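Local coordinates for protein phosphatidylinositol-specific phospholipase C1 (Streptomyces antibioticus, PDB 3H4X) that belongs to the calcium-dependent phosphoinositide phospholipase C family and folds as a barrel of parallel strands ringed by helices, at residues A51-A56 with E94-S99; A113-D116 with G120-P123; D242-Y247 with P254-F259; T273-Y276 with H280-L283. One frame throughout, in Å; residues are numbered along the deposited sequence.

Interaction 1: A51-A56 with E94-S99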
loop_
_atom_site.group_PDB
_atom_site.type_symbol
_atom_site.label_atom_id
_atom_site.label_comp_id
_atom_site.label_asym_id
_atom_site.label_seq_id
_atom_site.Cartn_x
_atom_site.Cartn_y
_atom_site.Cartn_z
ATOM N N ALA A 51 -7.643 -10.163 -8.713
ATOM C CA ALA A 51 -7.373 -8.828 -8.180
ATOM C C ALA A 51 -6.265 -8.171 -9.003
ATOM O O ALA A 51 -6.352 -6.994 -9.360
ATOM C CB ALA A 51 -6.983 -8.903 -6.710
ATOM N N LEU A 52 -5.219 -8.933 -9.306
ATOM C CA LEU A 52 -4.126 -8.403 -10.110
ATOM C C LEU A 52 -4.587 -8.030 -11.517
ATOM O O LEU A 52 -4.141 -7.032 -12.082
ATOM C CB LEU A 52 -2.961 -9.388 -10.155
ATOM C CG LEU A 52 -2.247 -9.562 -8.812
ATOM C CD1 LEU A 52 -1.430 -10.836 -8.799
ATOM C CD2 LEU A 52 -1.363 -8.360 -8.501
ATOM N N ASP A 53 -5.498 -8.819 -12.077
ATOM C CA ASP A 53 -6.004 -8.546 -13.420
ATOM C C ASP A 53 -7.121 -7.495 -13.465
ATOM O O ASP A 53 -7.608 -7.154 -14.542
ATOM C CB ASP A 53 -6.465 -9.841 -14.102
ATOM C CG ASP A 53 -5.313 -10.639 -14.681
ATOM O OD1 ASP A 53 -4.308 -10.027 -15.095
ATOM O OD2 ASP A 53 -5.419 -11.881 -14.736
ATOM N N SER A 54 -7.511 -6.967 -12.308
ATOM C CA SER A 54 -8.612 -6.009 -12.234
ATOM C C SER A 54 -8.274 -4.672 -12.873
ATOM O O SER A 54 -9.171 -3.935 -13.289
ATOM C CB SER A 54 -9.004 -5.759 -10.779
ATOM O OG SER A 54 -7.994 -5.023 -10.101
ATOM N N GLY A 55 -6.986 -4.352 -12.934
ATOM C CA GLY A 55 -6.554 -3.042 -13.401
ATOM C C GLY A 55 -6.326 -2.037 -12.279
ATOM O O GLY A 55 -5.795 -0.954 -12.514
ATOM N N ALA A 56 -6.720 -2.385 -11.056
ATOM C CA ALA A 56 -6.536 -1.481 -9.922
ATOM C C ALA A 56 -5.067 -1.120 -9.716
ATOM O O ALA A 56 -4.175 -1.938 -9.948
ATOM C CB ALA A 56 -7.113 -2.093 -8.655
ATOM N N GLU A 94 -0.242 -21.982 -13.348
ATOM C CA GLU A 94 -0.982 -22.479 -12.193
ATOM C C GLU A 94 -1.974 -21.475 -11.617
ATOM O O GLU A 94 -2.694 -21.791 -10.676
ATOM C CB GLU A 94 -0.024 -22.916 -11.080
ATOM C CG GLU A 94 0.838 -24.117 -11.422
ATOM C CD GLU A 94 1.553 -24.690 -10.210
ATOM O OE1 GLU A 94 1.522 -24.055 -9.132
ATOM O OE2 GLU A 94 2.146 -25.782 -10.332
ATOM N N LEU A 95 -2.009 -20.263 -12.156
ATOM C CA LEU A 95 -2.945 -19.274 -11.632
ATOM C C LEU A 95 -4.384 -19.721 -11.889
ATOM O O LEU A 95 -4.713 -20.208 -12.977
ATOM C CB LEU A 95 -2.674 -17.890 -12.220
ATOM C CG LEU A 95 -1.387 -17.225 -11.716
ATOM C CD1 LEU A 95 -1.054 -16.002 -12.550
ATOM C CD2 LEU A 95 -1.489 -16.863 -10.238
ATOM N N ARG A 96 -5.227 -19.571 -10.873
ATOM C CA ARG A 96 -6.617 -20.013 -10.932
ATOM C C ARG A 96 -6.711 -21.531 -11.064
ATOM O O ARG A 96 -7.468 -22.040 -11.894
ATOM C CB ARG A 96 -7.369 -19.332 -12.081
ATOM C CG ARG A 96 -7.314 -17.818 -12.039
ATOM C CD ARG A 96 -8.060 -17.189 -13.211
ATOM N NE ARG A 96 -8.001 -15.740 -13.101
ATOM C CZ ARG A 96 -6.968 -15.003 -13.491
ATOM N NH1 ARG A 96 -5.913 -15.572 -14.058
ATOM N NH2 ARG A 96 -6.996 -13.690 -13.310
ATOM N N THR A 97 -5.942 -22.254 -10.253
ATOM C CA THR A 97 -5.988 -23.719 -10.266
ATOM C C THR A 97 -5.933 -24.371 -8.887
ATOM O O THR A 97 -6.338 -25.521 -8.735
ATOM C CB THR A 97 -4.843 -24.343 -11.100
ATOM O OG1 THR A 97 -3.591 -24.165 -10.423
ATOM C CG2 THR A 97 -4.780 -23.727 -12.489
ATOM N N LYS A 98 -5.418 -23.658 -7.890
ATOM C CA LYS A 98 -5.102 -24.283 -6.602
ATOM C C LYS A 98 -6.091 -23.935 -5.499
ATOM O O LYS A 98 -6.908 -23.028 -5.642
ATOM C CB LYS A 98 -3.685 -23.904 -6.165
ATOM C CG LYS A 98 -2.613 -24.302 -7.163
ATOM C CD LYS A 98 -1.226 -23.908 -6.685
ATOM C CE LYS A 98 -0.905 -24.546 -5.344
ATOM N NZ LYS A 98 0.459 -24.196 -4.864
ATOM N N SER A 99 -6.017 -24.669 -4.394
ATOM C CA SER A 99 -6.790 -24.318 -3.213
ATOM C C SER A 99 -6.307 -22.967 -2.697
ATOM O O SER A 99 -5.141 -22.611 -2.851
ATOM C CB SER A 99 -6.652 -25.386 -2.128
ATOM O OG SER A 99 -5.309 -25.510 -1.708
HETATM O O HOH W 1 -3.603 -13.886 -14.614
#

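Interaction 2: A113-D116 with G120-P123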
loop_
_atom_site.group_PDB
_atom_site.type_symbol
_atom_site.label_atom_id
_atom_site.label_comp_id
_atom_site.label_asym_id
_atom_site.label_seq_id
_atom_site.Cartn_x
_atom_site.Cartn_y
_atom_site.Cartn_z
ATOM N N ALA A 113 4.271 -15.021 -9.940
ATOM C CA ALA A 113 3.800 -15.793 -11.082
ATOM C C ALA A 113 3.106 -14.883 -12.090
ATOM O O ALA A 113 3.364 -14.945 -13.294
ATOM C CB ALA A 113 2.857 -16.886 -10.616
ATOM N N TRP A 114 2.232 -14.023 -11.582
ATOM C CA TRP A 114 1.489 -13.100 -12.422
ATOM C C TRP A 114 2.435 -12.099 -13.085
ATOM O O TRP A 114 2.316 -11.802 -14.275
ATOM C CB TRP A 114 0.429 -12.388 -11.579
ATOM C CG TRP A 114 -0.371 -11.391 -12.330
ATOM C CD1 TRP A 114 -1.530 -11.613 -13.015
ATOM C CD2 TRP A 114 -0.080 -10.000 -12.473
ATOM N NE1 TRP A 114 -1.975 -10.445 -13.581
ATOM C CE2 TRP A 114 -1.102 -9.438 -13.262
ATOM C CE3 TRP A 114 0.947 -9.172 -12.010
ATOM C CZ2 TRP A 114 -1.125 -8.086 -13.599
ATOM C CZ3 TRP A 114 0.920 -7.832 -12.343
ATOM C CH2 TRP A 114 -0.108 -7.303 -13.128
ATOM N N HIS A 115 3.382 -11.586 -12.306
ATOM C CA HIS A 115 4.385 -10.651 -12.805
ATOM C C HIS A 115 5.155 -11.228 -13.989
ATOM O O HIS A 115 5.314 -10.569 -15.021
ATOM C CB HIS A 115 5.343 -10.275 -11.670
ATOM C CG HIS A 115 6.612 -9.628 -12.126
ATOM N ND1 HIS A 115 6.712 -8.277 -12.383
ATOM C CD2 HIS A 115 7.843 -10.145 -12.351
ATOM C CE1 HIS A 115 7.946 -7.993 -12.759
ATOM N NE2 HIS A 115 8.653 -9.109 -12.746
ATOM N N ASP A 116 5.645 -12.451 -13.836
ATOM C CA ASP A 116 6.415 -13.082 -14.903
ATOM C C ASP A 116 5.581 -13.268 -16.173
ATOM O O ASP A 116 6.120 -13.265 -17.282
ATOM C CB ASP A 116 7.002 -14.413 -14.431
ATOM C CG ASP A 116 8.115 -14.235 -13.409
ATOM O OD1 ASP A 116 8.705 -13.134 -13.343
ATOM O OD2 ASP A 116 8.401 -15.200 -12.674
ATOM N N GLY A 120 6.088 -5.788 -18.172
ATOM C CA GLY A 120 5.724 -4.401 -18.418
ATOM C C GLY A 120 4.368 -4.003 -17.866
ATOM O O GLY A 120 3.801 -2.994 -18.282
ATOM N N HIS A 121 3.854 -4.783 -16.916
ATOM C CA HIS A 121 2.558 -4.481 -16.314
ATOM C C HIS A 121 2.554 -3.119 -15.624
ATOM O O HIS A 121 3.603 -2.576 -15.283
ATOM C CB HIS A 121 2.118 -5.581 -15.335
ATOM C CG HIS A 121 3.054 -5.800 -14.182
ATOM N ND1 HIS A 121 3.105 -4.963 -13.086
ATOM C CD2 HIS A 121 3.949 -6.788 -13.940
ATOM C CE1 HIS A 121 4.002 -5.420 -12.228
ATOM N NE2 HIS A 121 4.527 -6.528 -12.720
ATOM N N ARG A 122 1.366 -2.565 -15.428
ATOM C CA ARG A 122 1.226 -1.324 -14.679
ATOM C C ARG A 122 1.864 -1.468 -13.299
ATOM O O ARG A 122 1.841 -2.547 -12.708
ATOM C CB ARG A 122 -0.252 -0.991 -14.509
ATOM C CG ARG A 122 -0.955 -1.909 -13.513
ATOM C CD ARG A 122 -2.463 -1.844 -13.646
ATOM N NE ARG A 122 -3.126 -2.540 -12.549
ATOM C CZ ARG A 122 -3.339 -3.852 -12.496
ATOM N NH1 ARG A 122 -2.943 -4.647 -13.484
ATOM N NH2 ARG A 122 -3.955 -4.375 -11.446
ATOM N N PRO A 123 2.428 -0.380 -12.764
ATOM C CA PRO A 123 2.929 -0.475 -11.394
ATOM C C PRO A 123 1.768 -0.707 -10.433
ATOM O O PRO A 123 0.701 -0.108 -10.590
ATOM C CB PRO A 123 3.567 0.896 -11.155
ATOM C CG PRO A 123 2.873 1.808 -12.118
ATOM C CD PRO A 123 2.574 0.973 -13.329
#

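Interaction 3: D242-Y247 with P254-F259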
loop_
_atom_site.group_PDB
_atom_site.type_symbol
_atom_site.label_atom_id
_atom_site.label_comp_id
_atom_site.label_asym_id
_atom_site.label_seq_id
_atom_site.Cartn_x
_atom_site.Cartn_y
_atom_site.Cartn_z
ATOM N N ASP A 242 1.849 19.091 8.930
ATOM C CA ASP A 242 2.713 17.964 8.612
ATOM C C ASP A 242 2.388 16.858 9.606
ATOM O O ASP A 242 2.701 16.980 10.789
ATOM C CB ASP A 242 4.181 18.376 8.728
ATOM C CG ASP A 242 5.134 17.272 8.325
ATOM O OD1 ASP A 242 4.737 16.088 8.356
ATOM O OD2 ASP A 242 6.289 17.590 7.978
ATOM N N PRO A 243 1.735 15.780 9.142
ATOM C CA PRO A 243 1.301 14.748 10.080
ATOM C C PRO A 243 2.455 14.091 10.823
ATOM O O PRO A 243 2.247 13.481 11.869
ATOM C CB PRO A 243 0.600 13.730 9.176
ATOM C CG PRO A 243 0.168 14.515 7.983
ATOM C CD PRO A 243 1.265 15.512 7.770
ATOM N N ARG A 244 3.663 14.204 10.283
ATOM C CA ARG A 244 4.816 13.554 10.888
ATOM C C ARG A 244 5.238 14.217 12.196
ATOM O O ARG A 244 6.038 13.665 12.948
ATOM C CB ARG A 244 5.972 13.497 9.891
ATOM C CG ARG A 244 5.635 12.638 8.674
ATOM C CD ARG A 244 6.562 12.866 7.490
ATOM N NE ARG A 244 6.592 14.263 7.071
ATOM C CZ ARG A 244 7.260 14.705 6.013
ATOM N NH1 ARG A 244 7.931 13.852 5.245
ATOM N NH2 ARG A 244 7.264 16.000 5.729
ATOM N N GLU A 245 4.687 15.396 12.474
ATOM C CA GLU A 245 4.957 16.067 13.740
ATOM C C GLU A 245 4.396 15.269 14.920
ATOM O O GLU A 245 4.730 15.556 16.067
ATOM C CB GLU A 245 4.409 17.495 13.727
ATOM C CG GLU A 245 5.024 18.399 12.660
ATOM C CD GLU A 245 6.459 18.815 12.955
ATOM O OE1 GLU A 245 6.995 18.466 14.029
ATOM O OE2 GLU A 245 7.058 19.505 12.099
ATOM N N ARG A 246 3.567 14.261 14.643
ATOM C CA ARG A 246 3.055 13.379 15.691
ATOM C C ARG A 246 4.150 12.499 16.280
ATOM O O ARG A 246 3.992 11.982 17.379
ATOM C CB ARG A 246 1.938 12.479 15.152
ATOM C CG ARG A 246 2.434 11.322 14.292
ATOM C CD ARG A 246 1.298 10.423 13.828
ATOM N NE ARG A 246 0.314 11.156 13.040
ATOM C CZ ARG A 246 -0.717 10.588 12.424
ATOM N NH1 ARG A 246 -0.901 9.278 12.515
ATOM N NH2 ARG A 246 -1.562 11.333 11.727
ATOM N N TYR A 247 5.242 12.306 15.547
ATOM C CA TYR A 247 6.351 11.488 16.029
ATOM C C TYR A 247 7.330 12.367 16.790
ATOM O O TYR A 247 7.861 13.329 16.239
ATOM C CB TYR A 247 7.049 10.776 14.865
ATOM C CG TYR A 247 6.092 9.976 14.013
ATOM C CD1 TYR A 247 5.444 8.860 14.527
ATOM C CD2 TYR A 247 5.813 10.350 12.706
ATOM C CE1 TYR A 247 4.550 8.132 13.758
ATOM C CE2 TYR A 247 4.924 9.628 11.930
ATOM C CZ TYR A 247 4.294 8.524 12.459
ATOM O OH TYR A 247 3.412 7.809 11.680
ATOM N N PRO A 254 11.694 11.865 8.345
ATOM C CA PRO A 254 11.989 11.904 6.906
ATOM C C PRO A 254 11.953 10.542 6.214
ATOM O O PRO A 254 12.276 10.448 5.028
ATOM C CB PRO A 254 13.396 12.506 6.846
ATOM C CG PRO A 254 13.994 12.192 8.160
ATOM C CD PRO A 254 12.872 12.208 9.163
ATOM N N TRP A 255 11.544 9.503 6.936
ATOM C CA TRP A 255 11.375 8.182 6.339
ATOM C C TRP A 255 9.925 7.911 5.956
ATOM O O TRP A 255 9.618 6.857 5.405
ATOM C CB TRP A 255 11.985 7.100 7.244
ATOM C CG TRP A 255 13.460 7.288 7.281
ATOM C CD1 TRP A 255 14.204 7.788 8.307
ATOM C CD2 TRP A 255 14.363 7.077 6.194
ATOM N NE1 TRP A 255 15.525 7.871 7.934
ATOM C CE2 TRP A 255 15.647 7.439 6.639
ATOM C CE3 TRP A 255 14.208 6.597 4.891
ATOM C CZ2 TRP A 255 16.776 7.337 5.825
ATOM C CZ3 TRP A 255 15.328 6.501 4.081
ATOM C CH2 TRP A 255 16.596 6.869 4.554
ATOM N N PHE A 256 9.060 8.894 6.213
ATOM C CA PHE A 256 7.653 8.846 5.818
ATOM C C PHE A 256 7.404 9.766 4.624
ATOM O O PHE A 256 7.483 10.992 4.751
ATOM C CB PHE A 256 6.762 9.307 6.969
ATOM C CG PHE A 256 6.735 8.376 8.146
ATOM C CD1 PHE A 256 5.926 7.249 8.138
ATOM C CD2 PHE A 256 7.489 8.644 9.275
ATOM C CE1 PHE A 256 5.882 6.402 9.230
ATOM C CE2 PHE A 256 7.447 7.799 10.369
ATOM C CZ PHE A 256 6.641 6.675 10.345
ATOM N N VAL A 257 7.088 9.179 3.475
ATOM C CA VAL A 257 6.748 9.968 2.292
ATOM C C VAL A 257 5.404 9.533 1.711
ATOM O O VAL A 257 5.043 9.901 0.588
ATOM C CB VAL A 257 7.853 9.911 1.218
ATOM C CG1 VAL A 257 9.144 10.516 1.760
ATOM C CG2 VAL A 257 8.090 8.478 0.747
ATOM N N VAL A 258 4.674 8.743 2.499
ATOM C CA VAL A 258 3.359 8.231 2.140
ATOM C C VAL A 258 2.414 8.514 3.301
ATOM O O VAL A 258 2.793 8.377 4.466
ATOM C CB VAL A 258 3.408 6.714 1.844
ATOM C CG1 VAL A 258 2.038 6.198 1.403
ATOM C CG2 VAL A 258 4.470 6.421 0.792
ATOM N N PHE A 259 1.196 8.921 2.967
ATOM C CA PHE A 259 0.192 9.327 3.942
ATOM C C PHE A 259 -1.114 8.680 3.533
ATOM O O PHE A 259 -1.404 8.558 2.345
ATOM C CB PHE A 259 0.077 10.848 3.959
ATOM C CG PHE A 259 1.358 11.524 4.324
ATOM C CD1 PHE A 259 1.597 11.920 5.629
ATOM C CD2 PHE A 259 2.348 11.721 3.375
ATOM C CE1 PHE A 259 2.796 12.516 5.972
ATOM C CE2 PHE A 259 3.545 12.323 3.711
ATOM C CZ PHE A 259 3.766 12.725 5.011
#

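Interaction 4: T273-Y276 with H280-L283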
loop_
_atom_site.group_PDB
_atom_site.type_symbol
_atom_site.label_atom_id
_atom_site.label_comp_id
_atom_site.label_asym_id
_atom_site.label_seq_id
_atom_site.Cartn_x
_atom_site.Cartn_y
_atom_site.Cartn_z
ATOM N N THR A 273 -4.551 19.835 1.341
ATOM C CA THR A 273 -4.006 18.662 0.663
ATOM C C THR A 273 -2.990 19.014 -0.425
ATOM O O THR A 273 -2.252 18.145 -0.874
ATOM C CB THR A 273 -5.112 17.765 0.084
ATOM O OG1 THR A 273 -5.966 18.547 -0.754
ATOM C CG2 THR A 273 -5.936 17.137 1.202
ATOM N N SER A 274 -2.930 20.279 -0.838
ATOM C CA SER A 274 -1.944 20.681 -1.842
ATOM C C SER A 274 -0.518 20.478 -1.326
ATOM O O SER A 274 0.410 20.276 -2.104
ATOM C CB SER A 274 -2.155 22.132 -2.284
ATOM O OG SER A 274 -1.721 23.044 -1.294
ATOM N N TRP A 275 -0.358 20.534 -0.010
ATOM C CA TRP A 275 0.937 20.346 0.634
ATOM C C TRP A 275 1.595 19.047 0.178
ATOM O O TRP A 275 2.793 19.009 -0.098
ATOM C CB TRP A 275 0.730 20.340 2.148
ATOM C CG TRP A 275 1.959 20.192 2.990
ATOM C CD1 TRP A 275 2.836 21.177 3.340
ATOM C CD2 TRP A 275 2.418 18.996 3.634
ATOM N NE1 TRP A 275 3.821 20.664 4.148
ATOM C CE2 TRP A 275 3.588 19.328 4.342
ATOM C CE3 TRP A 275 1.957 17.675 3.673
ATOM C CZ2 TRP A 275 4.303 18.390 5.081
ATOM C CZ3 TRP A 275 2.668 16.748 4.406
ATOM C CH2 TRP A 275 3.828 17.110 5.102
ATOM N N TYR A 276 0.800 17.983 0.091
ATOM C CA TYR A 276 1.308 16.667 -0.303
ATOM C C TYR A 276 1.771 16.657 -1.750
ATOM O O TYR A 276 2.794 16.066 -2.088
ATOM C CB TYR A 276 0.237 15.585 -0.103
ATOM C CG TYR A 276 -0.224 15.489 1.323
ATOM C CD1 TYR A 276 0.402 14.632 2.221
ATOM C CD2 TYR A 276 -1.261 16.282 1.786
ATOM C CE1 TYR A 276 -0.003 14.561 3.535
ATOM C CE2 TYR A 276 -1.673 16.214 3.098
ATOM C CZ TYR A 276 -1.040 15.352 3.967
ATOM O OH TYR A 276 -1.436 15.283 5.279
ATOM N N HIS A 280 5.507 16.080 -3.490
ATOM C CA HIS A 280 5.553 14.798 -4.199
ATOM C C HIS A 280 5.328 13.591 -3.291
ATOM O O HIS A 280 5.743 12.474 -3.610
ATOM C CB HIS A 280 6.857 14.649 -4.987
ATOM C CG HIS A 280 7.201 15.855 -5.802
ATOM N ND1 HIS A 280 6.317 16.429 -6.691
ATOM C CD2 HIS A 280 8.325 16.609 -5.848
ATOM C CE1 HIS A 280 6.886 17.478 -7.257
ATOM N NE2 HIS A 280 8.104 17.611 -6.761
ATOM N N TYR A 281 4.663 13.810 -2.161
ATOM C CA TYR A 281 4.305 12.708 -1.277
ATOM C C TYR A 281 3.115 11.955 -1.849
ATOM O O TYR A 281 2.259 12.541 -2.510
ATOM C CB TYR A 281 3.934 13.220 0.112
ATOM C CG TYR A 281 5.005 14.017 0.822
ATOM C CD1 TYR A 281 6.356 13.761 0.615
ATOM C CD2 TYR A 281 4.658 15.001 1.734
ATOM C CE1 TYR A 281 7.333 14.489 1.286
ATOM C CE2 TYR A 281 5.615 15.729 2.407
ATOM C CZ TYR A 281 6.947 15.471 2.184
ATOM O OH TYR A 281 7.875 16.224 2.867
ATOM N N LEU A 282 3.046 10.656 -1.578
ATOM C CA LEU A 282 1.884 9.876 -1.983
ATOM C C LEU A 282 0.779 10.030 -0.954
ATOM O O LEU A 282 1.020 9.902 0.244
ATOM C CB LEU A 282 2.240 8.403 -2.166
ATOM C CG LEU A 282 3.341 8.120 -3.188
ATOM C CD1 LEU A 282 3.547 6.621 -3.343
ATOM C CD2 LEU A 282 3.039 8.762 -4.537
ATOM N N LEU A 283 -0.428 10.307 -1.431
ATOM C CA LEU A 283 -1.576 10.530 -0.563
ATOM C C LEU A 283 -2.673 9.526 -0.902
ATOM O O LEU A 283 -3.296 9.600 -1.961
ATOM C CB LEU A 283 -2.088 11.964 -0.729
ATOM C CG LEU A 283 -3.235 12.414 0.179
ATOM C CD1 LEU A 283 -2.889 12.220 1.646
ATOM C CD2 LEU A 283 -3.600 13.860 -0.096
#

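Interaction 1: A51-A56 with E94-S99
Arg96 and Asp53 meet in a salt bridge at the surface of the alpha/beta barrel, where the loop before helix 104-117 passes the end of helix 48-52. At Arg96 the chain has positive phi, and CG leaves CB anti to the carbonyl carbon. From CG to NE the side chain is fully extended, which carries the guanidinium across to the other segment; CB, CG and CD lie short of Asp53. NE is the first atom to find a charge, in a salt bridge with Asp50 OD1. NH2 then reaches Asp53 OD2 at 2.8 Å with an N-H...O angle of 152°, a moderately bent bond. It comes to the anti side of that oxygen, 16° out of the carboxylate plane, although the two flat groups are almost coplanar, 3° apart. NH1 lies too far from the carboxylate for a direct bond and works through a water, donating to it at 2.9 Å. That water lies in the guanidinium plane and donates in turn to Asp53 OD2 at 2.7 Å, so OD2 receives both NH2 and the water. OD1 is taken by Trp114 NE1, which helps to fix the rotation of the carboxylate. Just beyond Asp53, Ser54 OG accepts from Ala56 N at 3.1 Å, an ST turn, and donates to Ala51 O at 2.7 Å.

Interaction 2: A113-D116 with G120-P123
His115 on helix 104-117 and His121 in the loop that follows bring their CA atoms to 7.3 Å as the chain reverses toward strand 124-130. This is a helix-to-strand turn of the alpha/beta barrel, and Trp114, His115 and His121 make an aromatic cluster inside it. The His121 ring is met from two directions. Trp114 CZ3 stands over the centre of one face, 3.5 Å from His121 CG, while the ring planes lie 50° apart, an oblique meeting rather than a stack. At the rim, His121 NE2 lies 2.8 Å from His115 ND1, near the plane of both rings, which are turned steeply against each other and meet rim to rim. With chi1 at 179°, Trp114 swings its indole toward the loop; there CZ2 also lies 3.9 Å from Arg122 NH1, the guanidinium being nearly perpendicular to the indole. The polar ends of these two point elsewhere: Trp114 NE1 to Asp53, and Arg122 NH2 to the carbonyl oxygens of Leu52 and Ala56. His121 ND1 donates to Arg122 O at 2.8 Å in a nearly straight bond (170°) that arrives above the carbonyl plane. With both nitrogens bonded and one face covered, the rotation of His121 is fixed; one proton is needed between His115 ND1 and His121 NE2, and protonation of both at once would probably be disfavoured.

Interaction 3: D242-Y247 with P254-F259
Arg244, Phe256 and Phe259 bury the most surface here, and Arg244 touches both phenylalanines. Its CD lies 3.6 Å from Phe256 CB and 3.7 Å from Phe259 CZ. A bend at chi3 (-57°) then turns the guanidinium so that Phe259 CZ sits over one of its faces, while NE lies in the plane of the Phe259 ring, at the rim. Across the contact NH1 donates to Phe256 O at 2.9 Å, nearly in line with the C=O bond at the acceptor, although the N-H...O angle is only 144°; NH1 also forms a salt bridge with Asp171. Asp242 holds the other nitrogens side-on in a second salt bridge: NE donates to the syn lone pair of OD1 and NH2 to OD2, the latter met from above the carboxylate plane. OD1 also accepts from the backbone N of Arg244, an Asx turn that opens the 3-10 turn 243-246. In the alpha/beta barrel this turn belongs to the connection leaving strand 232-236, and the contact folds it back on the start of the neighbouring parallel strand 258-262. Asp242, just before this turn, and Glu245 within it also line a pocket holding an acetyl group. Phe256 carries its ring to Tyr247: the planes are nearly parallel but slid apart, with Tyr247 CE2 3.5 Å from Phe256 CE2 and offset toward the rim. The hydroxyl of Tyr247 bonds to Asp210. Phe259, on the strand, meets Pro243 as well, CG of the proline lying 3.8 Å from Phe259 CD1.

Interaction 4: T273-Y276 with H280-L283
Tyr276 and Tyr281 supply the backbone link of this contact: Tyr281 N donates to Tyr276 O at 2.9 Å, with an N-H...O angle of 140°, so the bond is distinctly bent. It belongs to a Schellman motif that closes helix 274-278, with His280 at positive phi as the first residue beyond the helical turn. The aromatic contact lies beside it. Tyr281 presents an edge to the face of the Trp275 six-membered ring, an edge-to-face (T-shaped) pair with planes 63° apart and Tyr281 CE2 3.5 Å from Trp275 CH2. The indole reaches there because the first torsion of Trp275 is trans (chi1 -178°). The Tyr281 hydroxyl is hydrogen-bonded to Asp171, Arg244 and Arg279, a second hold on the ring in addition to the indole. All this forms at a helix-to-strand turn of the alpha/beta barrel, where the chain leaves a short helix and enters parallel strand 282-286, whose neighbours are 258-262 and 319-322. CH-pi and other apolar contacts make up the third group. Leu283, the second residue of that strand, sends CD1 over the centre of the Tyr276 ring in a CH-pi contact, 4.0 Å from the ring centroid and close to its normal, while CD2 lies 3.9 Å from Tyr276 CD2. The opposite face of Tyr276 is covered by Trp275 CE3, so the phenol ring lies between leucine and indole. Leu283 CD2 also approaches Thr273 CB at 4.2 Å.

In the fold
The four contacts follow one another along the chain and form two neighbouring pairs. Interactions 1 and 2, with centres 12 Å apart, join helix 48-52, the loop before helix 104-117, that helix and the approach to strand 124-130. Among their points of touch, Leu52 O packs on Trp114 CZ2. Interactions 3 and 4, with centres 11 Å apart, meet where the adjacent strands 258-262 and 282-286 begin; Phe259 N bonds to Leu282 O, and Phe259 lies edge-to-face with Tyr276. The centres of interactions 1 and 3 are about 34 Å apart, on opposite sides of the chain's centre; the two pairs lie in well separated parts of one barrel.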